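PDB 6WES: Tox3 from Phaeosphaeria nodorum, which acts as a necrotrophic effector of a wheat-pathogenic fungus, a secreted toxin probably recognised through the host susceptibility gene Snn3. Local coordinates for residues I2-D6 against H112-Y116. Residues are numbered along the deposited sequence; the frame is centred on the assembly and turned at random.
Sequences IKAND and HNNIY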
ATOM      1  N   ILE A   2     -27.345   4.031   4.820  1.00 12.52           N
ATOM      2  CA  ILE A   2     -25.949   3.711   4.528  1.00 11.70           C
ATOM      3  C   ILE A   2     -25.198   3.437   5.826  1.00 10.89           C
ATOM      4  O   ILE A   2     -24.979   4.336   6.641  1.00 13.63           O
ATOM      5  CB  ILE A   2     -25.273   4.844   3.743  1.00 12.26           C
ATOM      6  CG1 ILE A   2     -26.090   5.197   2.494  1.00 17.14           C
ATOM      7  CG2 ILE A   2     -23.834   4.468   3.396  1.00 12.72           C
ATOM      8  CD1 ILE A   2     -26.080   4.159   1.436  1.00 23.24           C
ATOM      9  N   LYS A   3     -24.762   2.202   6.011  1.00 10.51           N
ATOM     10  CA  LYS A   3     -23.857   1.873   7.106  1.00 11.13           C
ATOM     11  C   LYS A   3     -22.451   2.335   6.753  1.00 10.75           C
ATOM     12  O   LYS A   3     -22.023   2.241   5.598  1.00 12.55           O
ATOM     13  CB  LYS A   3     -23.812   0.357   7.323  1.00 13.23           C
ATOM     14  CG  LYS A   3     -25.062  -0.263   7.895  1.00 18.84           C
ATOM     15  CD  LYS A   3     -24.970  -0.315   9.374  1.00 21.46           C
ATOM     16  CE  LYS A   3     -25.890  -1.387   9.918  1.00 20.54           C
ATOM     17  NZ  LYS A   3     -26.187  -1.006  11.316  1.00 21.61           N
ATOM     18  N   ALA A   4     -21.725   2.814   7.752  1.00 10.14           N
ATOM     19  CA  ALA A   4     -20.316   3.166   7.623  1.00 10.81           C
ATOM     20  C   ALA A   4     -19.448   2.014   8.108  1.00  9.60           C
ATOM     21  O   ALA A   4     -19.723   1.412   9.151  1.00 11.95           O
ATOM     22  CB  ALA A   4     -20.002   4.402   8.469  1.00 11.88           C
ATOM     23  N   ASN A   5     -18.365   1.741   7.382  1.00  9.54           N
ATOM     24  CA  ASN A   5     -17.426   0.722   7.819  1.00 10.32           C
ATOM     25  C   ASN A   5     -16.015   1.170   7.488  1.00 11.60           C
ATOM     26  O   ASN A   5     -15.778   1.789   6.451  1.00 10.85           O
ATOM     27  CB  ASN A   5     -17.640  -0.615   7.095  1.00 11.09           C
ATOM     28  CG  ASN A   5     -18.987  -1.210   7.345  1.00 11.28           C
ATOM     29  OD1 ASN A   5     -19.225  -1.850   8.401  1.00 13.65           O
ATOM     30  ND2 ASN A   5     -19.891  -1.035   6.402  1.00 11.00           N
ATOM     31  N   ASP A   6     -15.069   0.832   8.349  1.00 11.60           N
ATOM     32  CA  ASP A   6     -13.670   1.082   8.046  1.00 10.84           C
ATOM     33  C   ASP A   6     -12.821  -0.073   8.550  1.00 12.15           C
ATOM     34  O   ASP A   6     -13.197  -0.802   9.486  1.00 14.38           O
ATOM     35  CB  ASP A   6     -13.186   2.408   8.639  1.00 15.61           C
ATOM     36  CG  ASP A   6     -13.253   2.424  10.154  1.00 24.00           C
ATOM     37  OD1 ASP A   6     -12.228   2.107  10.791  1.00 25.28           O
ATOM     38  OD2 ASP A   6     -14.336   2.735  10.712  1.00 26.01           O
ATOM     39  N   HIS A 112     -25.904  -9.996   4.076  1.00 11.79           N
ATOM     40  CA  HIS A 112     -27.291  -9.568   3.982  1.00 12.90           C
ATOM     41  C   HIS A 112     -27.553  -8.283   4.763  1.00 14.40           C
ATOM     42  O   HIS A 112     -28.448  -7.513   4.385  1.00 16.86           O
ATOM     43  CB  HIS A 112     -28.216 -10.714   4.399  1.00 15.74           C
ATOM     44  CG  HIS A 112     -28.196 -11.855   3.427  1.00 20.16           C
ATOM     45  ND1 HIS A 112     -27.285 -12.887   3.508  1.00 24.38           N
ATOM     46  CD2 HIS A 112     -28.930 -12.087   2.314  1.00 23.13           C
ATOM     47  CE1 HIS A 112     -27.480 -13.725   2.506  1.00 23.16           C
ATOM     48  NE2 HIS A 112     -28.472 -13.262   1.767  1.00 24.13           N
ATOM     49  N   ASN A 113     -26.777  -8.015   5.818  1.00 11.44           N
ATOM     50  CA  ASN A 113     -27.026  -6.894   6.718  1.00 13.34           C
ATOM     51  C   ASN A 113     -25.953  -5.826   6.673  1.00 13.79           C
ATOM     52  O   ASN A 113     -26.229  -4.679   7.044  1.00 14.27           O
ATOM     53  CB  ASN A 113     -27.109  -7.380   8.173  1.00 17.83           C
ATOM     54  CG  ASN A 113     -28.167  -8.440   8.375  1.00 24.45           C
ATOM     55  OD1 ASN A 113     -29.283  -8.299   7.902  1.00 24.17           O
ATOM     56  ND2 ASN A 113     -27.807  -9.520   9.068  1.00 28.61           N
ATOM     57  N   ASN A 114     -24.744  -6.177   6.263  1.00 10.13           N
ATOM     58  CA  ASN A 114     -23.609  -5.259   6.242  1.00  9.78           C
ATOM     59  C   ASN A 114     -22.493  -5.987   5.498  1.00 10.09           C
ATOM     60  O   ASN A 114     -22.661  -7.132   5.053  1.00 10.00           O
ATOM     61  CB  ASN A 114     -23.185  -4.895   7.672  1.00 11.27           C
ATOM     62  CG  ASN A 114     -22.402  -3.597   7.758  1.00 11.48           C
ATOM     63  OD1 ASN A 114     -22.028  -3.009   6.758  1.00 10.17           O
ATOM     64  ND2 ASN A 114     -22.166  -3.140   8.979  1.00 12.44           N
ATOM     65  N   ILE A 115     -21.349  -5.320   5.358  1.00  9.49           N
ATOM     66  CA  ILE A 115     -20.171  -5.978   4.774  1.00  9.00           C
ATOM     67  C   ILE A 115     -19.751  -7.167   5.639  1.00  9.19           C
ATOM     68  O   ILE A 115     -20.111  -7.289   6.816  1.00 10.42           O
ATOM     69  CB  ILE A 115     -18.995  -5.003   4.616  1.00 10.05           C
ATOM     70  CG1 ILE A 115     -18.467  -4.545   5.976  1.00 12.50           C
ATOM     71  CG2 ILE A 115     -19.396  -3.831   3.688  1.00  9.56           C
ATOM     72  CD1 ILE A 115     -17.090  -3.878   5.859  1.00 14.01           C
ATOM     73  N   TYR A 116     -18.931  -8.026   5.050  1.00  9.51           N
ATOM     74  CA  TYR A 116     -18.326  -9.130   5.800  1.00  9.37           C
ATOM     75  C   TYR A 116     -17.012  -9.400   5.095  1.00 11.65           C
ATOM     76  O   TYR A 116     -17.013  -9.624   3.880  1.00 10.98           O
ATOM     77  CB  TYR A 116     -19.202 -10.381   5.756  1.00 10.33           C
ATOM     78  CG  TYR A 116     -18.892 -11.408   6.815  1.00 10.33           C
ATOM     79  CD1 TYR A 116     -19.730 -11.570   7.906  1.00 11.36           C
ATOM     80  CD2 TYR A 116     -17.755 -12.197   6.718  1.00 12.62           C
ATOM     81  CE1 TYR A 116     -19.478 -12.521   8.887  1.00 12.22           C
ATOM     82  CE2 TYR A 116     -17.485 -13.168   7.711  1.00 12.81           C
ATOM     83  CZ  TYR A 116     -18.342 -13.290   8.783  1.00 11.19           C
ATOM     84  OH  TYR A 116     -18.102 -14.241   9.755  1.00 14.06           O
TER
HETATM   85  O   HOH W   1     -21.178  -0.652  10.294  1.00 18.90           O
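K3 meets N114 through its aliphatic part, and the two side chains cross at about a right angle. K3 CB lies 3.9 Å from N114 OD1, and K3 CD lies 4.0 Å from N114 ND2. The bend at chi2 (-92°) turns the K3 chain past the amide, and NZ hydrogen-bonds to the hydroxyl of Y1. A4 takes part through its backbone. One water donates to A4 O and accepts from N114 ND2, at 3.0 Å from the latter.

N5 gives the largest share of the contact, with N114 facing it. The N5 and N114 side chains come from opposite directions, and their amide planes stand 47° apart. N5 ND2 donates to N114 OD1 at 2.9 Å. The return bond, from N114 ND2 to N5 OD1, is weak, at 3.3 Å with an N-H...O angle of 126°. N114 OD1 also accepts the backbone N of I115 at 2.8 Å, from above the carbonyl plane, so two donors fix this oxygen. N5 ND2 has a second acceptor in I33 O. On the apolar side, I115 CD1 reaches N5 CB at 3.5 Å, and I115 CG1 packs against N5 CG.

This is a polar surface contact far from the centre of the chain, which is the C-terminal part of the precursor, probably the mature effector left after pro-domain removal. An asparagine amide pair joins the start of strand 2-16 to the long loop between strands 92-105 and 126-133, at one end of the antiparallel beta barrel.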